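Local coordinates for protein carboxylesterase (Uncultured bacterium, PDB 5GMX) that hydrolyses carboxylic esters as a family VIII carboxylesterase of the beta-lactamase clan and also acts on oxyimino cephalosporins, at residues Asp20-Ala23 with Ala24-Asp28; Phe52-Gly56 with Arg57-Trp61; Pro101-Ala105 with Ala106-Asp110; Gly285-Gly289 with Gly290-Ile294. All blocks are in the same frame, centred on the assembly; numbering follows the deposited sequence.

Overall arrangement
All four contacts are local and lie toward the outside of a single chain with the beta-lactamase fold. They follow one another in sequence. Interactions 1 and 2 are neighbours on the same side of the chain's centre, their centres about 17 Å apart and their nearest atoms about 6 Å apart. Interaction 3 sits on the opposite side, with its centre about 50 Å from that of interaction 1. Interaction 4 is a hairpin about 32 Å from interaction 1 and about 36 Å from interaction 3, centre to centre. None of the four includes a residue of the pocket that holds phenylmethanesulfonic acid, which contains Ser71, Lys74 and Tyr160.

Interaction 1 of 4, residues Asp20-Ala23 with Ala24-Asp28; sequences DAFA and ANFKD
Phe26 and Phe22 meet one helical turn apart in helix 16-27. From its CB, Phe26 first lies against the backbone: CB is 3.3 Å from Ala23 O. CG is next, placed beside the backbone N and anti to the carbonyl carbon (chi1 -74°). This turns the ring back along the helix. Phe26 CD2 then comes 3.3 Å from Phe22 O. Phe26 CE2 reaches farther and meets the Phe22 ring, 3.7 Å from Phe22 CE2 and offset toward the rim of that face. CZ, at the end of the ring, is near Phe22 CZ. The rings form an edge-to-face pair, with the edge of Phe26 toward the face of Phe22 and the planes at 76°.

The helix backbone makes i to i+4 bonds, Ala24 N to Asp20 O and Asn25 N to Ala21 O. Ala23 O is gripped twice, by Phe26 N at 3.0 Å and by Lys27 N at 3.2 Å. Two waters join side chains to earlier carbonyls. One links Lys27 NZ to Asp20 O, two turns back, and the other links Asn25 ND2 to Phe22 O, about one turn back.

Outside the segments, Ala34 of strand 33-40 touches both rings, while Arg378 of helix 374-385 pairs with Asp28 OD2. The T-shaped pair thus lies on the N-terminal helix 16-27, packed against the antiparallel sheet, as in the alpha/beta domain of the serine beta-lactamase fold.

Interaction 2 of 4, residues Phe52-Gly56 with Arg57-Trp61; sequences FADAG and RSRPW
The Phe52 ring lies under Arg57, whose CB sits over the ring centre in a CH-pi contact, 3.9 Å from the centroid. Arg57 O lies over a face of the same ring, 3.3 Å from Phe52 CE2. Farther out, Arg57 CD comes alongside Phe52 CD1.

Asp54 organises the polar side of the loop. Its CG stands between the backbone N and the carbonyl carbon (chi1 64°), which turns the carboxylate toward the backbone of Ser58 and Arg59. Asp54 OD2 uses its syn lone pair to accept from Ser58 N at 3.1 Å. Asp54 OD1 takes Arg59 N at 2.9 Å from above the carboxylate plane. Ser58 OG also donates to Asp54 OD2, but the modelled separation is so short that its exact length is doubtful. The Arg59 guanidinium places one face over Asp54 CB, 3.3 Å from NH2.

A type I turn runs from Asp54 to Arg57, and a single bridge joins Phe52 to Pro60. Beside that bridge, Ala53 N donates to Arg59 O at 2.8 Å in a nearly straight bond. The loop follows strand 43-51, and Ala55 N is held by Glu215 OE1.

The nearby guanidinium probably adds a non-directional electrostatic attraction to Asp54. The long 3.8 Å salt bridge from Asp54 OD2 to Arg59 NH1 has no N-H aimed at the oxygen, so the directional grip on the carboxylate comes from Ser58 and the Arg59 backbone.

Interaction 3 of 4, residues Pro101-Ala105 with Ala106-Asp110; sequences PEFAA and AGKKD
A 3-10 segment that starts at Pro101 leads into a type I' beta turn from Ala105 to Lys108, whose closing bond from Lys108 N to Ala105 O is weak. This loop links helix 96-99 to helix 113-117 in the beta-lactamase fold. Across it, the Lys108 side chain folds back over the ring of Phe103.

Lys108 CB starts 3.3 Å from Phe103 O. The bend at chi3 (-55°) brings CE over the ring, and a second bend at chi4 sets the direction of NZ. Lys108 CE sits over the ring centre, 3.7 Å from the Phe103 centroid, in a CH-pi contact. Lys108 CD lies near the far rim, 3.8 Å from Phe103 CE2 and the same from CZ. The ammonium is higher above the same face. Lys108 NZ is 4.9 Å from the Phe103 centroid and almost exactly on the ring normal, so it adds a cation-pi contact. The other partners of Phe103 include Trp100 and Ile123.

Lys108 is buried, yet its charged end is well provided for. Three backbone carbonyls accept hydrogen bonds from NZ: Ala105 O within the turn, and Ala146 O and Gln148 O from a neighbouring part of the chain. This ties the turn to the residues around Trp149, which also touches Ala106. Ala104 CB also rests 4.0 Å from Lys109 CB.

Lys108 NZ meets Ala105 O at 2.9 Å, from above the carbonyl plane and 41° out of it.

Interaction 4 of 4, residues Gly285-Gly289 with Gly290-Ile294; sequences GGTLG and GTRII
Arg292 reaches back over Thr287 to Gly285 and makes the direct side-chain hydrogen bonds of the contact. Arg292 NH1 donates to Gly285 O at 2.8 Å, with the oxygen close to the guanidinium plane. The same NH1 also donates to Ile294 O at 2.8 Å. These two bonds, both near the plane, fix the rotation of the group. The chain reaches them by running extended to CG and CD and then bending at chi3 (-60°). Two waters add to this end. One bridges Arg292 NH2 to Gly285 O, and the other lies between NH2, by a weak bond, and Thr287 OG1.

The backbone bonds are those of a two-residue beta hairpin. A type I' turn runs from Leu288 to Thr291 with Gly289 and Gly290 at its corners, both at positive phi. Leu288 and Thr291 form the hydrogen-bonded pair, with both N-to-O links at 3.1 Å. Thr287 and Arg292 form the non-hydrogen-bonded pair next to it. Beyond that, Ile293 N donates to Gly286 O at 3.0 Å, almost in line with the carbonyl.

Contacts without a classical hydrogen bond make up the rest. Thr287 OG1 stands over the centre of the guanidinium face, 3.3 Å from Arg292 CZ and too poorly angled for a hydrogen bond. Thr287 CG2 lies against the opposite strand, 3.5 Å from Thr291 O. Gly286 CA comes 3.3 Å from Ile294 O. On the other face of the hairpin, Leu288 packs on Ala281 of helix 272-283 and Thr291 on Pro194.

Interaction 1 of 4, residues Asp20-Ala23 with Ala24-Asp28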
loop_
_atom_site.group_PDB
_atom_site.type_symbol
_atom_site.label_atom_id
_atom_site.label_comp_id
_atom_site.label_asym_id
_atom_site.label_seq_id
_atom_site.Cartn_x
_atom_site.Cartn_y
_atom_site.Cartn_z
ATOM N N ASP A 20 13.168 20.195 7.759
ATOM C CA ASP A 20 13.810 21.006 6.733
ATOM C C ASP A 20 13.676 20.350 5.366
ATOM O O ASP A 20 13.245 21.000 4.406
ATOM C CB ASP A 20 15.283 21.253 7.076
ATOM C CG ASP A 20 15.459 22.087 8.349
ATOM O OD1 ASP A 20 14.507 22.805 8.735
ATOM O OD2 ASP A 20 16.550 22.033 8.962
ATOM N N ALA A 21 13.974 19.053 5.291
ATOM C CA ALA A 21 13.886 18.359 4.009
ATOM C C ALA A 21 12.459 18.473 3.479
ATOM O O ALA A 21 12.253 18.798 2.305
ATOM C CB ALA A 21 14.303 16.913 4.141
ATOM N N PHE A 22 11.479 18.274 4.363
ATOM C CA PHE A 22 10.085 18.347 3.947
ATOM C C PHE A 22 9.840 19.728 3.327
ATOM O O PHE A 22 9.380 19.837 2.176
ATOM C CB PHE A 22 9.153 18.076 5.136
ATOM C CG PHE A 22 7.700 17.922 4.760
ATOM C CD1 PHE A 22 7.287 16.865 3.968
ATOM C CD2 PHE A 22 6.748 18.808 5.231
ATOM C CE1 PHE A 22 5.953 16.712 3.626
ATOM C CE2 PHE A 22 5.412 18.662 4.887
ATOM C CZ PHE A 22 5.014 17.614 4.088
ATOM N N ALA A 23 10.242 20.772 4.056
ATOM C CA ALA A 23 10.005 22.146 3.617
ATOM C C ALA A 23 10.728 22.387 2.308
ATOM O O ALA A 23 10.212 23.072 1.420
ATOM C CB ALA A 23 10.466 23.147 4.678
ATOM N N ALA A 24 11.914 21.791 2.187
ATOM C CA ALA A 24 12.748 22.012 1.018
ATOM C C ALA A 24 12.017 21.564 -0.242
ATOM O O ALA A 24 12.097 22.235 -1.272
ATOM C CB ALA A 24 14.076 21.285 1.156
ATOM N N ASN A 25 11.255 20.468 -0.148
ATOM C CA ASN A 25 10.590 19.948 -1.342
ATOM C C ASN A 25 9.556 20.934 -1.878
ATOM O O ASN A 25 9.220 20.909 -3.061
ATOM C CB ASN A 25 9.931 18.600 -1.063
ATOM C CG ASN A 25 10.926 17.469 -1.017
ATOM O OD1 ASN A 25 11.942 17.499 -1.702
ATOM N ND2 ASN A 25 10.651 16.470 -0.189
ATOM N N PHE A 26 9.060 21.806 -1.004
ATOM C CA PHE A 26 8.112 22.836 -1.416
ATOM C C PHE A 26 8.838 23.997 -2.090
ATOM O O PHE A 26 8.354 24.558 -3.075
ATOM C CB PHE A 26 7.320 23.348 -0.220
ATOM C CG PHE A 26 6.279 22.388 0.282
ATOM C CD1 PHE A 26 4.977 22.444 -0.193
ATOM C CD2 PHE A 26 6.599 21.443 1.247
ATOM C CE1 PHE A 26 4.017 21.567 0.285
ATOM C CE2 PHE A 26 5.646 20.565 1.724
ATOM C CZ PHE A 26 4.353 20.627 1.248
ATOM N N LYS A 27 10.003 24.352 -1.551
ATOM C CA LYS A 27 10.722 25.533 -2.017
ATOM C C LYS A 27 11.171 25.358 -3.457
ATOM O O LYS A 27 11.260 26.327 -4.206
ATOM C CB LYS A 27 11.922 25.826 -1.113
ATOM C CG LYS A 27 11.544 26.492 0.189
ATOM C CD LYS A 27 12.626 26.317 1.246
ATOM C CE LYS A 27 12.101 26.713 2.622
ATOM N NZ LYS A 27 13.138 26.609 3.686
ATOM N N ASP A 28 11.429 24.110 -3.838
ATOM C CA ASP A 28 11.891 23.780 -5.183
ATOM C C ASP A 28 10.737 23.631 -6.172
ATOM O O ASP A 28 10.941 23.222 -7.315
ATOM C CB ASP A 28 12.716 22.492 -5.149
ATOM C CG ASP A 28 13.838 22.542 -4.118
ATOM O OD1 ASP A 28 13.805 23.438 -3.244
ATOM O OD2 ASP A 28 14.751 21.686 -4.180
HETATM O O HOH W 1 13.890 24.145 4.379
HETATM O O HOH W 2 7.879 17.214 1.010
#

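Interaction 2 of 4, residues Phe52-Gly56 with Arg57-Trp61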
loop_
_atom_site.group_PDB
_atom_site.type_symbol
_atom_site.label_atom_id
_atom_site.label_comp_id
_atom_site.label_asym_id
_atom_site.label_seq_id
_atom_site.Cartn_x
_atom_site.Cartn_y
_atom_site.Cartn_z
ATOM N N PHE A 52 -1.231 23.021 -0.513
ATOM C CA PHE A 52 -2.649 23.154 -0.820
ATOM C C PHE A 52 -3.287 21.851 -1.267
ATOM O O PHE A 52 -2.618 20.955 -1.766
ATOM C CB PHE A 52 -2.843 24.236 -1.883
ATOM C CG PHE A 52 -2.271 25.571 -1.489
ATOM C CD1 PHE A 52 -0.966 25.904 -1.814
ATOM C CD2 PHE A 52 -3.031 26.478 -0.769
ATOM C CE1 PHE A 52 -0.436 27.122 -1.441
ATOM C CE2 PHE A 52 -2.506 27.702 -0.391
ATOM C CZ PHE A 52 -1.205 28.024 -0.729
ATOM N N ALA A 53 -4.591 21.751 -1.054
ATOM C CA ALA A 53 -5.357 20.589 -1.454
ATOM C C ALA A 53 -5.829 20.675 -2.910
ATOM O O ALA A 53 -6.263 19.678 -3.479
ATOM C CB ALA A 53 -6.556 20.416 -0.530
ATOM N N ASP A 54 -5.737 21.857 -3.512
ATOM C CA ASP A 54 -6.304 22.074 -4.842
ATOM C C ASP A 54 -5.296 22.695 -5.801
ATOM O O ASP A 54 -4.334 23.330 -5.382
ATOM C CB ASP A 54 -7.554 22.964 -4.756
ATOM C CG ASP A 54 -7.246 24.370 -4.240
ATOM O OD1 ASP A 54 -6.380 24.502 -3.347
ATOM O OD2 ASP A 54 -7.883 25.342 -4.713
ATOM N N ALA A 55 -5.527 22.498 -7.094
ATOM C CA ALA A 55 -4.654 23.040 -8.127
ATOM C C ALA A 55 -4.579 24.564 -8.066
ATOM O O ALA A 55 -3.524 25.151 -8.305
ATOM C CB ALA A 55 -5.128 22.588 -9.508
ATOM N N GLY A 56 -5.703 25.194 -7.734
ATOM C CA GLY A 56 -5.794 26.643 -7.687
ATOM C C GLY A 56 -5.114 27.301 -6.497
ATOM O O GLY A 56 -5.098 28.529 -6.396
ATOM N N ARG A 57 -4.552 26.486 -5.602
ATOM C CA ARG A 57 -3.860 26.964 -4.400
ATOM C C ARG A 57 -4.751 27.870 -3.550
ATOM O O ARG A 57 -4.282 28.847 -2.980
ATOM C CB ARG A 57 -2.577 27.723 -4.758
ATOM C CG ARG A 57 -1.773 27.132 -5.902
ATOM C CD ARG A 57 -1.318 25.723 -5.585
ATOM N NE ARG A 57 -0.242 25.273 -6.466
ATOM C CZ ARG A 57 1.051 25.446 -6.209
ATOM N NH1 ARG A 57 1.427 26.059 -5.090
ATOM N NH2 ARG A 57 1.963 24.997 -7.066
ATOM N N SER A 58 -6.034 27.543 -3.469
ATOM C CA SER A 58 -6.959 28.356 -2.706
ATOM C C SER A 58 -7.410 27.679 -1.415
ATOM O O SER A 58 -7.983 28.331 -0.546
ATOM C CB SER A 58 -8.177 28.690 -3.561
ATOM O OG SER A 58 -8.801 27.502 -4.020
ATOM N N ARG A 59 -7.135 26.384 -1.274
ATOM C CA ARG A 59 -7.543 25.671 -0.069
ATOM C C ARG A 59 -6.340 24.973 0.534
ATOM O O ARG A 59 -5.851 23.995 -0.022
ATOM C CB ARG A 59 -8.633 24.640 -0.362
ATOM C CG ARG A 59 -9.949 25.210 -0.865
ATOM C CD ARG A 59 -11.036 24.136 -0.919
ATOM N NE ARG A 59 -10.708 23.006 -1.788
ATOM C CZ ARG A 59 -10.852 22.989 -3.113
ATOM N NH1 ARG A 59 -11.320 24.054 -3.755
ATOM N NH2 ARG A 59 -10.527 21.897 -3.797
ATOM N N PRO A 60 -5.870 25.462 1.691
ATOM C CA PRO A 60 -4.668 24.876 2.296
ATOM C C PRO A 60 -4.878 23.432 2.740
ATOM O O PRO A 60 -5.966 23.061 3.170
ATOM C CB PRO A 60 -4.385 25.795 3.492
ATOM C CG PRO A 60 -5.092 27.091 3.158
ATOM C CD PRO A 60 -6.312 26.680 2.394
ATOM N N TRP A 61 -3.825 22.631 2.617
ATOM C CA TRP A 61 -3.793 21.273 3.149
ATOM C C TRP A 61 -3.955 21.323 4.667
ATOM O O TRP A 61 -3.308 22.123 5.339
ATOM C CB TRP A 61 -2.467 20.596 2.762
ATOM C CG TRP A 61 -2.378 19.105 2.992
ATOM C CD1 TRP A 61 -2.252 18.456 4.192
ATOM C CD2 TRP A 61 -2.366 18.086 1.986
ATOM N NE1 TRP A 61 -2.183 17.089 3.991
ATOM C CE2 TRP A 61 -2.256 16.839 2.647
ATOM C CE3 TRP A 61 -2.455 18.103 0.589
ATOM C CZ2 TRP A 61 -2.218 15.625 1.953
ATOM C CZ3 TRP A 61 -2.421 16.894 -0.097
ATOM C CH2 TRP A 61 -2.303 15.676 0.587
#

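Interaction 3 of 4, residues Pro101-Ala105 with Ala106-Asp110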
loop_
_atom_site.group_PDB
_atom_site.type_symbol
_atom_site.label_atom_id
_atom_site.label_comp_id
_atom_site.label_asym_id
_atom_site.label_seq_id
_atom_site.Cartn_x
_atom_site.Cartn_y
_atom_site.Cartn_z
ATOM N N PRO A 101 -12.241 -22.243 -2.521
ATOM C CA PRO A 101 -12.319 -23.462 -3.348
ATOM C C PRO A 101 -12.424 -23.176 -4.834
ATOM O O PRO A 101 -11.756 -23.838 -5.633
ATOM C CB PRO A 101 -13.593 -24.152 -2.844
ATOM C CG PRO A 101 -13.798 -23.611 -1.457
ATOM C CD PRO A 101 -13.306 -22.186 -1.508
ATOM N N GLU A 102 -13.235 -22.185 -5.194
ATOM C CA GLU A 102 -13.417 -21.810 -6.594
ATOM C C GLU A 102 -12.108 -21.404 -7.264
ATOM O O GLU A 102 -11.981 -21.461 -8.491
ATOM C CB GLU A 102 -14.421 -20.657 -6.726
ATOM C CG GLU A 102 -15.792 -20.926 -6.131
ATOM C CD GLU A 102 -15.945 -20.410 -4.697
ATOM O OE1 GLU A 102 -14.973 -20.470 -3.908
ATOM O OE2 GLU A 102 -17.057 -19.944 -4.366
ATOM N N PHE A 103 -11.126 -21.016 -6.457
ATOM C CA PHE A 103 -9.845 -20.583 -6.996
ATOM C C PHE A 103 -9.094 -21.741 -7.649
ATOM O O PHE A 103 -8.180 -21.526 -8.442
ATOM C CB PHE A 103 -8.989 -19.948 -5.889
ATOM C CG PHE A 103 -7.816 -19.151 -6.399
ATOM C CD1 PHE A 103 -7.966 -17.822 -6.758
ATOM C CD2 PHE A 103 -6.569 -19.731 -6.504
ATOM C CE1 PHE A 103 -6.890 -17.079 -7.204
ATOM C CE2 PHE A 103 -5.480 -18.997 -6.962
ATOM C CZ PHE A 103 -5.642 -17.668 -7.304
ATOM N N ALA A 104 -9.480 -22.971 -7.315
ATOM C CA ALA A 104 -8.784 -24.146 -7.843
ATOM C C ALA A 104 -8.971 -24.329 -9.359
ATOM O O ALA A 104 -8.238 -25.089 -9.999
ATOM C CB ALA A 104 -9.245 -25.384 -7.110
ATOM N N ALA A 105 -9.944 -23.624 -9.925
ATOM C CA ALA A 105 -10.244 -23.717 -11.347
ATOM C C ALA A 105 -9.063 -23.279 -12.216
ATOM O O ALA A 105 -8.189 -22.527 -11.769
ATOM C CB ALA A 105 -11.470 -22.873 -11.679
ATOM N N ALA A 106 -9.049 -23.774 -13.454
ATOM C CA ALA A 106 -8.131 -23.313 -14.495
ATOM C C ALA A 106 -6.659 -23.310 -14.063
ATOM O O ALA A 106 -5.979 -22.289 -14.154
ATOM C CB ALA A 106 -8.546 -21.918 -14.967
ATOM N N GLY A 107 -6.176 -24.451 -13.586
ATOM C CA GLY A 107 -4.755 -24.634 -13.344
ATOM C C GLY A 107 -4.178 -24.090 -12.042
ATOM O O GLY A 107 -2.952 -24.058 -11.880
ATOM N N LYS A 108 -5.033 -23.671 -11.109
ATOM C CA LYS A 108 -4.539 -22.999 -9.910
ATOM C C LYS A 108 -4.775 -23.781 -8.611
ATOM O O LYS A 108 -4.726 -23.203 -7.516
ATOM C CB LYS A 108 -5.175 -21.608 -9.799
ATOM C CG LYS A 108 -4.853 -20.700 -10.993
ATOM C CD LYS A 108 -5.314 -19.254 -10.791
ATOM C CE LYS A 108 -6.799 -19.154 -10.456
ATOM N NZ LYS A 108 -7.692 -19.693 -11.525
ATOM N N LYS A 109 -5.015 -25.088 -8.722
ATOM C CA LYS A 109 -5.356 -25.898 -7.546
ATOM C C LYS A 109 -4.193 -26.043 -6.566
ATOM O O LYS A 109 -4.397 -26.425 -5.425
ATOM C CB LYS A 109 -5.830 -27.300 -7.957
ATOM C CG LYS A 109 -4.720 -28.207 -8.463
ATOM C CD LYS A 109 -5.209 -29.637 -8.732
ATOM C CE LYS A 109 -4.049 -30.522 -9.209
ATOM N NZ LYS A 109 -4.346 -31.982 -9.128
ATOM N N ASP A 110 -2.972 -25.752 -6.999
ATOM C CA ASP A 110 -1.839 -25.926 -6.094
ATOM C C ASP A 110 -1.140 -24.621 -5.723
ATOM O O ASP A 110 -0.187 -24.633 -4.952
ATOM C CB ASP A 110 -0.841 -26.916 -6.694
ATOM C CG ASP A 110 -1.348 -28.359 -6.636
ATOM O OD1 ASP A 110 -1.864 -28.778 -5.569
ATOM O OD2 ASP A 110 -1.251 -29.068 -7.662
#

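Interaction 4 of 4, residues Gly285-Gly289 with Gly290-Ile294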
loop_
_atom_site.group_PDB
_atom_site.type_symbol
_atom_site.label_atom_id
_atom_site.label_comp_id
_atom_site.label_asym_id
_atom_site.label_seq_id
_atom_site.Cartn_x
_atom_site.Cartn_y
_atom_site.Cartn_z
ATOM N N GLY A 285 8.043 -4.109 16.224
ATOM C CA GLY A 285 7.694 -5.442 16.679
ATOM C C GLY A 285 6.199 -5.678 16.813
ATOM O O GLY A 285 5.771 -6.619 17.473
ATOM N N GLY A 286 5.392 -4.820 16.206
ATOM C CA GLY A 286 3.958 -5.060 16.171
ATOM C C GLY A 286 3.170 -4.158 17.101
ATOM O O GLY A 286 1.966 -4.329 17.252
ATOM N N THR A 287 3.848 -3.191 17.712
ATOM C CA THR A 287 3.227 -2.320 18.700
ATOM C C THR A 287 3.438 -0.831 18.409
ATOM O O THR A 287 4.532 -0.393 18.049
ATOM C CB THR A 287 3.776 -2.630 20.118
ATOM O OG1 THR A 287 3.613 -4.029 20.400
ATOM C CG2 THR A 287 3.055 -1.802 21.184
ATOM N N LEU A 288 2.373 -0.060 18.588
ATOM C CA LEU A 288 2.415 1.390 18.457
ATOM C C LEU A 288 1.686 2.010 19.647
ATOM O O LEU A 288 0.521 1.702 19.890
ATOM C CB LEU A 288 1.784 1.813 17.123
ATOM C CG LEU A 288 1.980 3.171 16.431
ATOM C CD1 LEU A 288 1.124 4.233 17.035
ATOM C CD2 LEU A 288 3.438 3.600 16.427
ATOM N N GLY A 289 2.381 2.875 20.385
ATOM C CA GLY A 289 1.809 3.535 21.549
ATOM C C GLY A 289 1.189 2.577 22.549
ATOM O O GLY A 289 0.125 2.847 23.098
ATOM N N GLY A 290 1.833 1.435 22.761
ATOM C CA GLY A 290 1.376 0.487 23.758
ATOM C C GLY A 290 0.276 -0.469 23.330
ATOM O O GLY A 290 -0.144 -1.308 24.123
ATOM N N THR A 291 -0.213 -0.351 22.098
ATOM C CA THR A 291 -1.226 -1.286 21.617
ATOM C C THR A 291 -0.659 -2.213 20.528
ATOM O O THR A 291 -0.041 -1.754 19.567
ATOM C CB THR A 291 -2.469 -0.544 21.077
ATOM O OG1 THR A 291 -3.083 0.200 22.137
ATOM C CG2 THR A 291 -3.489 -1.540 20.504
ATOM N N ARG A 292 -0.882 -3.516 20.686
ATOM C CA ARG A 292 -0.325 -4.517 19.774
ATOM C C ARG A 292 -1.332 -4.993 18.730
ATOM O O ARG A 292 -2.446 -5.368 19.069
ATOM C CB ARG A 292 0.199 -5.725 20.557
ATOM C CG ARG A 292 0.689 -6.847 19.651
ATOM C CD ARG A 292 1.348 -7.967 20.430
ATOM N NE ARG A 292 2.513 -7.519 21.196
ATOM C CZ ARG A 292 3.708 -7.293 20.669
ATOM N NH1 ARG A 292 3.897 -7.442 19.366
ATOM N NH2 ARG A 292 4.715 -6.898 21.438
ATOM N N ILE A 293 -0.937 -4.985 17.460
ATOM C CA ILE A 293 -1.811 -5.505 16.412
ATOM C C ILE A 293 -1.290 -6.840 15.876
ATOM O O ILE A 293 -2.033 -7.593 15.251
ATOM C CB ILE A 293 -1.964 -4.515 15.231
ATOM C CG1 ILE A 293 -0.600 -4.115 14.666
ATOM C CG2 ILE A 293 -2.754 -3.275 15.646
ATOM C CD1 ILE A 293 -0.688 -3.327 13.371
ATOM N N ILE A 294 -0.024 -7.134 16.142
ATOM C CA ILE A 294 0.575 -8.369 15.657
ATOM C C ILE A 294 1.840 -8.737 16.439
ATOM O O ILE A 294 2.498 -7.868 17.002
ATOM C CB ILE A 294 0.908 -8.249 14.153
ATOM C CG1 ILE A 294 1.126 -9.622 13.534
ATOM C CG2 ILE A 294 2.119 -7.343 13.927
ATOM C CD1 ILE A 294 1.297 -9.547 12.073
HETATM O O HOH W 3 7.308 -7.794 20.112
HETATM O O HOH W 4 6.281 -4.536 20.076
#